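Local coordinates for hydrogenase expression/formation protein HypE (Desulfovibrio vulgaris subsp. vulgaris, PDB 2Z1U) that binds ATP and magnesium and probably acts in hydrogenase maturation as a HypE protein with AIR synthase-related domains, at residues Gly165-Leu179 with Leu268-Glu280. Residues are numbered along the deposited sequence; the frame is centred on the assembly and turned at random.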
ATOM      1  N   GLY A 165     -17.834  19.758 -25.957  1.00 53.33           N
ATOM      2  CA  GLY A 165     -17.005  19.840 -27.158  1.00 52.46           C
ATOM      3  C   GLY A 165     -15.739  18.992 -27.139  1.00 52.06           C
ATOM      4  O   GLY A 165     -15.086  18.841 -28.174  1.00 52.13           O
ATOM      5  N   ASP A 166     -15.395  18.449 -25.968  1.00 51.31           N
ATOM      6  CA  ASP A 166     -14.229  17.565 -25.814  1.00 51.03           C
ATOM      7  C   ASP A 166     -14.387  16.278 -26.625  1.00 50.82           C
ATOM      8  O   ASP A 166     -15.484  15.713 -26.692  1.00 50.71           O
ATOM      9  CB  ASP A 166     -14.020  17.191 -24.348  1.00 50.27           C
ATOM     10  CG  ASP A 166     -13.353  18.292 -23.537  1.00 50.40           C
ATOM     11  OD1 ASP A 166     -12.978  19.351 -24.094  1.00 49.30           O
ATOM     12  OD2 ASP A 166     -13.192  18.086 -22.320  1.00 50.17           O
ATOM     13  N   ALA A 167     -13.292  15.819 -27.228  1.00 49.80           N
ATOM     14  CA  ALA A 167     -13.275  14.503 -27.843  1.00 49.03           C
ATOM     15  C   ALA A 167     -13.000  13.448 -26.769  1.00 48.52           C
ATOM     16  O   ALA A 167     -12.338  13.730 -25.769  1.00 48.61           O
ATOM     17  CB  ALA A 167     -12.228  14.446 -28.940  1.00 49.37           C
ATOM     18  N   ILE A 168     -13.531  12.245 -26.958  1.00 47.97           N
ATOM     19  CA  ILE A 168     -13.241  11.123 -26.067  1.00 47.79           C
ATOM     20  C   ILE A 168     -12.477  10.130 -26.893  1.00 47.43           C
ATOM     21  O   ILE A 168     -12.975   9.655 -27.920  1.00 47.05           O
ATOM     22  CB  ILE A 168     -14.517  10.444 -25.497  1.00 47.95           C
ATOM     23  CG1 ILE A 168     -15.419  11.455 -24.788  1.00 49.14           C
ATOM     24  CG2 ILE A 168     -14.132   9.308 -24.529  1.00 45.34           C
ATOM     25  CD1 ILE A 168     -16.808  10.893 -24.390  1.00 48.26           C
ATOM     26  N   LEU A 169     -11.232   9.892 -26.481  1.00 48.31           N
ATOM     27  CA  LEU A 169     -10.329   8.991 -27.180  1.00 48.16           C
ATOM     28  C   LEU A 169     -10.063   7.748 -26.337  1.00 48.36           C
ATOM     29  O   LEU A 169     -10.006   7.798 -25.099  1.00 48.19           O
ATOM     30  CB  LEU A 169      -8.988   9.684 -27.493  1.00 48.08           C
ATOM     31  CG  LEU A 169      -8.918  11.054 -28.161  1.00 46.91           C
ATOM     32  CD1 LEU A 169      -7.440  11.437 -28.344  1.00 45.82           C
ATOM     33  CD2 LEU A 169      -9.659  11.078 -29.514  1.00 47.46           C
ATOM     34  N   ILE A 170      -9.910   6.625 -27.026  1.00 48.83           N
ATOM     35  CA  ILE A 170      -9.488   5.387 -26.381  1.00 48.62           C
ATOM     36  C   ILE A 170      -8.143   4.976 -26.957  1.00 47.85           C
ATOM     37  O   ILE A 170      -7.868   5.213 -28.153  1.00 47.39           O
ATOM     38  CB  ILE A 170     -10.564   4.275 -26.566  1.00 49.75           C
ATOM     39  CG1 ILE A 170     -10.410   3.187 -25.506  1.00 50.95           C
ATOM     40  CG2 ILE A 170     -10.528   3.706 -28.006  1.00 48.38           C
ATOM     41  CD1 ILE A 170     -10.723   3.634 -24.064  1.00 55.55           C
ATOM     42  N   SER A 171      -7.311   4.353 -26.124  1.00 47.63           N
ATOM     43  CA  SER A 171      -5.912   4.049 -26.524  1.00 47.78           C
ATOM     44  C   SER A 171      -5.765   2.677 -27.171  1.00 47.94           C
ATOM     45  O   SER A 171      -4.725   2.365 -27.712  1.00 48.46           O
ATOM     46  CB  SER A 171      -4.957   4.166 -25.329  1.00 46.32           C
ATOM     47  OG  SER A 171      -5.252   3.195 -24.351  1.00 45.74           O
ATOM     48  N   GLY A 172      -6.810   1.857 -27.090  1.00 47.85           N
ATOM     49  CA  GLY A 172      -6.808   0.533 -27.715  1.00 47.89           C
ATOM     50  C   GLY A 172      -8.065  -0.282 -27.420  1.00 48.10           C
ATOM     51  O   GLY A 172      -9.055   0.250 -26.922  1.00 47.26           O
ATOM     52  N   SER A 173      -7.987  -1.579 -27.719  1.00 48.23           N
ATOM     53  CA  SER A 173      -9.128  -2.500 -27.694  1.00 48.69           C
ATOM     54  C   SER A 173      -9.699  -2.742 -26.293  1.00 48.61           C
ATOM     55  O   SER A 173      -8.980  -2.685 -25.297  1.00 49.12           O
ATOM     56  CB  SER A 173      -8.718  -3.827 -28.357  1.00 48.91           C
ATOM     57  OG  SER A 173      -7.723  -4.495 -27.593  1.00 47.11           O
ATOM     58  N   MET A 174     -11.005  -3.025 -26.228  1.00 48.95           N
ATOM     59  CA  MET A 174     -11.692  -3.184 -24.963  1.00 48.86           C
ATOM     60  C   MET A 174     -12.024  -4.643 -24.681  1.00 49.01           C
ATOM     61  O   MET A 174     -12.413  -5.385 -25.592  1.00 48.43           O
ATOM     62  CB  MET A 174     -12.990  -2.346 -24.970  1.00 48.73           C
ATOM     63  CG  MET A 174     -12.722  -0.832 -24.985  1.00 48.30           C
ATOM     64  SD  MET A 174     -12.157  -0.167 -23.414  1.00 48.41           S
ATOM     65  CE  MET A 174     -10.343   0.036 -23.617  1.00 43.98           C
ATOM     66  N   GLY A 175     -11.858  -5.045 -23.422  1.00 48.47           N
ATOM     67  CA  GLY A 175     -12.377  -6.328 -22.944  1.00 48.81           C
ATOM     68  C   GLY A 175     -11.369  -7.462 -22.832  1.00 48.52           C
ATOM     69  O   GLY A 175     -11.671  -8.503 -22.253  1.00 48.59           O
ATOM     70  N   ASP A 176     -10.179  -7.262 -23.393  1.00 48.26           N
ATOM     71  CA  ASP A 176      -9.147  -8.303 -23.501  1.00 48.22           C
ATOM     72  C   ASP A 176      -8.730  -8.921 -22.174  1.00 48.12           C
ATOM     73  O   ASP A 176      -8.800 -10.145 -22.027  1.00 47.84           O
ATOM     74  CB  ASP A 176      -7.919  -7.761 -24.233  1.00 48.26           C
ATOM     75  CG  ASP A 176      -8.283  -7.151 -25.571  1.00 49.57           C
ATOM     76  OD1 ASP A 176      -8.068  -7.812 -26.597  1.00 50.22           O
ATOM     77  OD2 ASP A 176      -8.828  -6.029 -25.589  1.00 51.84           O
ATOM     78  N   HIS A 177      -8.324  -8.087 -21.215  1.00 47.46           N
ATOM     79  CA  HIS A 177      -7.917  -8.581 -19.908  1.00 47.57           C
ATOM     80  C   HIS A 177      -9.022  -9.387 -19.211  1.00 48.15           C
ATOM     81  O   HIS A 177      -8.790 -10.525 -18.782  1.00 48.63           O
ATOM     82  CB  HIS A 177      -7.495  -7.448 -18.980  1.00 47.05           C
ATOM     83  CG  HIS A 177      -7.080  -7.926 -17.624  1.00 45.86           C
ATOM     84  ND1 HIS A 177      -5.824  -8.432 -17.371  1.00 45.83           N
ATOM     85  CD2 HIS A 177      -7.757  -8.004 -16.457  1.00 45.19           C
ATOM     86  CE1 HIS A 177      -5.737  -8.786 -16.100  1.00 45.91           C
ATOM     87  NE2 HIS A 177      -6.900  -8.542 -15.523  1.00 46.71           N
ATOM     88  N   GLY A 178     -10.196  -8.776 -19.073  1.00 48.40           N
ATOM     89  CA  GLY A 178     -11.332  -9.421 -18.411  1.00 48.94           C
ATOM     90  C   GLY A 178     -11.680 -10.768 -19.021  1.00 49.65           C
ATOM     91  O   GLY A 178     -11.894 -11.738 -18.297  1.00 50.48           O
ATOM     92  N   LEU A 179     -11.739 -10.832 -20.349  1.00 49.71           N
ATOM     93  CA  LEU A 179     -12.030 -12.080 -21.043  1.00 50.29           C
ATOM     94  C   LEU A 179     -10.978 -13.143 -20.749  1.00 50.41           C
ATOM     95  O   LEU A 179     -11.320 -14.282 -20.459  1.00 50.54           O
ATOM     96  CB  LEU A 179     -12.137 -11.867 -22.558  1.00 50.04           C
ATOM     97  CG  LEU A 179     -13.093 -12.716 -23.395  1.00 51.46           C
ATOM     98  CD1 LEU A 179     -12.562 -12.898 -24.810  1.00 51.16           C
ATOM     99  CD2 LEU A 179     -13.454 -14.070 -22.784  1.00 52.86           C
ATOM    100  N   LEU A 268     -15.981  -4.993 -19.058  1.00 49.70           N
ATOM    101  CA  LEU A 268     -14.882  -5.857 -18.606  1.00 50.09           C
ATOM    102  C   LEU A 268     -13.627  -5.046 -18.354  1.00 50.04           C
ATOM    103  O   LEU A 268     -13.317  -4.123 -19.113  1.00 49.51           O
ATOM    104  CB  LEU A 268     -14.581  -6.949 -19.633  1.00 49.76           C
ATOM    105  CG  LEU A 268     -15.521  -8.153 -19.700  1.00 51.68           C
ATOM    106  CD1 LEU A 268     -15.068  -9.085 -20.812  1.00 50.28           C
ATOM    107  CD2 LEU A 268     -15.598  -8.886 -18.341  1.00 51.61           C
ATOM    108  N   ALA A 269     -12.923  -5.401 -17.280  1.00 50.24           N
ATOM    109  CA  ALA A 269     -11.750  -4.695 -16.839  1.00 50.12           C
ATOM    110  C   ALA A 269     -10.663  -4.769 -17.906  1.00 49.65           C
ATOM    111  O   ALA A 269     -10.464  -5.808 -18.545  1.00 49.62           O
ATOM    112  CB  ALA A 269     -11.231  -5.291 -15.517  1.00 50.57           C
ATOM    113  N   ASN A 270      -9.994  -3.641 -18.115  1.00 49.71           N
ATOM    114  CA  ASN A 270      -8.791  -3.569 -18.952  1.00 48.75           C
ATOM    115  C   ASN A 270      -7.631  -3.245 -18.040  1.00 48.80           C
ATOM    116  O   ASN A 270      -7.846  -2.673 -16.971  1.00 48.01           O
ATOM    117  CB  ASN A 270      -8.935  -2.477 -20.008  1.00 48.36           C
ATOM    118  CG  ASN A 270     -10.189  -2.636 -20.817  1.00 47.75           C
ATOM    119  OD1 ASN A 270     -10.230  -3.409 -21.780  1.00 45.99           O
ATOM    120  ND2 ASN A 270     -11.234  -1.909 -20.431  1.00 49.72           N
ATOM    121  N   GLU A 271      -6.415  -3.614 -18.452  1.00 47.98           N
ATOM    122  CA  GLU A 271      -5.222  -3.381 -17.618  1.00 48.97           C
ATOM    123  C   GLU A 271      -4.043  -2.751 -18.380  1.00 48.13           C
ATOM    124  O   GLU A 271      -2.931  -2.640 -17.857  1.00 48.91           O
ATOM    125  CB  GLU A 271      -4.802  -4.664 -16.874  1.00 48.83           C
ATOM    126  CG  GLU A 271      -5.807  -5.143 -15.798  1.00 51.70           C
ATOM    127  CD  GLU A 271      -5.908  -4.220 -14.576  1.00 53.88           C
ATOM    128  OE1 GLU A 271      -6.828  -4.401 -13.756  1.00 59.11           O
ATOM    129  OE2 GLU A 271      -5.101  -3.300 -14.427  1.00 54.44           O
ATOM    130  N   GLY A 272      -4.291  -2.308 -19.605  1.00 48.34           N
ATOM    131  CA  GLY A 272      -3.256  -1.644 -20.403  1.00 47.96           C
ATOM    132  C   GLY A 272      -3.828  -0.591 -21.322  1.00 48.36           C
ATOM    133  O   GLY A 272      -3.331  -0.390 -22.429  1.00 47.94           O
ATOM    134  N   LYS A 273      -4.876   0.089 -20.849  1.00 49.06           N
ATOM    135  CA  LYS A 273      -5.680   1.004 -21.692  1.00 48.39           C
ATOM    136  C   LYS A 273      -5.970   2.297 -20.934  1.00 49.08           C
ATOM    137  O   LYS A 273      -6.037   2.290 -19.702  1.00 47.97           O
ATOM    138  CB  LYS A 273      -7.053   0.360 -22.034  1.00 48.38           C
ATOM    139  CG  LYS A 273      -6.951  -0.916 -22.842  1.00 46.27           C
ATOM    140  CD  LYS A 273      -6.516  -0.622 -24.271  1.00 46.82           C
ATOM    141  CE  LYS A 273      -5.720  -1.771 -24.857  1.00 46.66           C
ATOM    142  NZ  LYS A 273      -6.334  -3.091 -24.491  1.00 45.49           N
ATOM    143  N   LEU A 274      -6.172   3.391 -21.661  1.00 49.38           N
ATOM    144  CA  LEU A 274      -6.665   4.619 -21.031  1.00 50.01           C
ATOM    145  C   LEU A 274      -7.720   5.302 -21.888  1.00 50.29           C
ATOM    146  O   LEU A 274      -7.795   5.086 -23.097  1.00 50.78           O
ATOM    147  CB  LEU A 274      -5.514   5.604 -20.726  1.00 50.33           C
ATOM    148  CG  LEU A 274      -4.650   6.181 -21.870  1.00 50.16           C
ATOM    149  CD1 LEU A 274      -5.314   7.321 -22.671  1.00 48.43           C
ATOM    150  CD2 LEU A 274      -3.306   6.669 -21.300  1.00 49.87           C
ATOM    151  N   ILE A 275      -8.521   6.131 -21.229  1.00 49.87           N
ATOM    152  CA  ILE A 275      -9.409   7.070 -21.867  1.00 50.05           C
ATOM    153  C   ILE A 275      -8.749   8.439 -21.766  1.00 50.26           C
ATOM    154  O   ILE A 275      -8.238   8.809 -20.711  1.00 49.91           O
ATOM    155  CB  ILE A 275     -10.805   7.099 -21.164  1.00 50.36           C
ATOM    156  CG1 ILE A 275     -11.549   5.796 -21.437  1.00 51.77           C
ATOM    157  CG2 ILE A 275     -11.668   8.279 -21.647  1.00 50.23           C
ATOM    158  CD1 ILE A 275     -11.879   5.003 -20.202  1.00 58.04           C
ATOM    159  N   CYS A 276      -8.769   9.181 -22.867  1.00 50.61           N
ATOM    160  CA  CYS A 276      -8.224  10.520 -22.886  1.00 50.33           C
ATOM    161  C   CYS A 276      -9.281  11.494 -23.398  1.00 49.66           C
ATOM    162  O   CYS A 276      -9.797  11.348 -24.502  1.00 48.59           O
ATOM    163  CB  CYS A 276      -6.959  10.567 -23.763  1.00 50.44           C
ATOM    164  SG  CYS A 276      -6.289  12.214 -24.072  1.00 53.41           S
ATOM    165  N   ILE A 277      -9.587  12.492 -22.577  1.00 49.79           N
ATOM    166  CA  ILE A 277     -10.580  13.515 -22.929  1.00 49.69           C
ATOM    167  C   ILE A 277      -9.878  14.874 -22.951  1.00 49.94           C
ATOM    168  O   ILE A 277      -9.126  15.200 -22.026  1.00 50.38           O
ATOM    169  CB  ILE A 277     -11.801  13.470 -21.960  1.00 49.36           C
ATOM    170  CG1 ILE A 277     -12.501  12.112 -22.089  1.00 49.58           C
ATOM    171  CG2 ILE A 277     -12.812  14.591 -22.271  1.00 49.03           C
ATOM    172  CD1 ILE A 277     -13.525  11.783 -21.008  1.00 48.68           C
ATOM    173  N   LEU A 278     -10.111  15.633 -24.026  1.00 50.69           N
ATOM    174  CA  LEU A 278      -9.410  16.884 -24.326  1.00 51.09           C
ATOM    175  C   LEU A 278     -10.156  17.694 -25.414  1.00 51.75           C
ATOM    176  O   LEU A 278     -10.913  17.118 -26.202  1.00 51.80           O
ATOM    177  CB  LEU A 278      -7.969  16.577 -24.778  1.00 51.35           C
ATOM    178  CG  LEU A 278      -7.635  16.228 -26.245  1.00 50.94           C
ATOM    179  CD1 LEU A 278      -6.139  16.120 -26.360  1.00 48.22           C
ATOM    180  CD2 LEU A 278      -8.304  14.943 -26.733  1.00 50.57           C
ATOM    181  N   PRO A 279      -9.921  19.025 -25.492  1.00 52.29           N
ATOM    182  CA  PRO A 279     -10.576  19.830 -26.532  1.00 52.56           C
ATOM    183  C   PRO A 279     -10.389  19.281 -27.944  1.00 53.37           C
ATOM    184  O   PRO A 279      -9.362  18.667 -28.260  1.00 52.99           O
ATOM    185  CB  PRO A 279      -9.875  21.187 -26.426  1.00 52.72           C
ATOM    186  CG  PRO A 279      -9.415  21.257 -25.027  1.00 52.13           C
ATOM    187  CD  PRO A 279      -9.045  19.851 -24.641  1.00 52.25           C
ATOM    188  N   GLU A 280     -11.382  19.542 -28.790  1.00 54.29           N
ATOM    189  CA  GLU A 280     -11.419  19.051 -30.161  1.00 55.76           C
ATOM    190  C   GLU A 280     -10.158  19.352 -30.978  1.00 55.96           C
ATOM    191  O   GLU A 280      -9.698  18.487 -31.723  1.00 56.18           O
ATOM    192  CB  GLU A 280     -12.686  19.572 -30.867  1.00 55.83           C
ATOM    193  CG  GLU A 280     -12.910  19.084 -32.300  1.00 59.17           C
ATOM    194  CD  GLU A 280     -12.745  17.579 -32.475  1.00 62.86           C
ATOM    195  OE1 GLU A 280     -12.069  17.166 -33.454  1.00 64.62           O
ATOM    196  OE2 GLU A 280     -13.284  16.815 -31.647  1.00 64.34           O
TER
HETATM  197  O   HOH W   1      -4.870  -5.427 -25.961  1.00 33.95           O
HETATM  198  O   HOH W   2      -8.322  -5.362 -21.768  1.00 29.55           O
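K273 lies along the backbone of G172 and S173, and illustrates how two antiparallel strands can stay joined after their ladder ends. G172, with no side chain, leaves the lysine chain room to lie against its backbone, K273 CD 3.5 Å from G172 C. Bends at chi2 and chi4 then deliver NZ to the carbonyl O of S173 at 2.8 Å, while D197 takes the ammonium in a salt bridge. M174, its chain bent, slides past K273 in the opposite direction, its CE 3.6 Å from K273 CG and its sulfur beside the N270 amide. That amide turns OD1 onto G175 N, in the carbonyl plane and nearly straight (171°), just before the helix starts; a water links the same OD1 to H177 N. Farther on, the bare G178 lets the helix sit close against L268 and A269, and E271 CG lies over one face of the H177 ring as a CH-pi contact, 3.4 Å from the ring centroid and almost on the ring normal. At the other end, 167-170 pairs with 275-278. I168 nestles between I275 and I277, whereas L169 CD1 meets L278 CD2 on the face covered by helix 280-291. S171 closes the ladder, OG accepting L274 N at 2.8 Å. The paired strands belong to the mixed sheet of the AIR synthase-related C-terminal domain, whose E271 loop passes beside T222 at the ATP site.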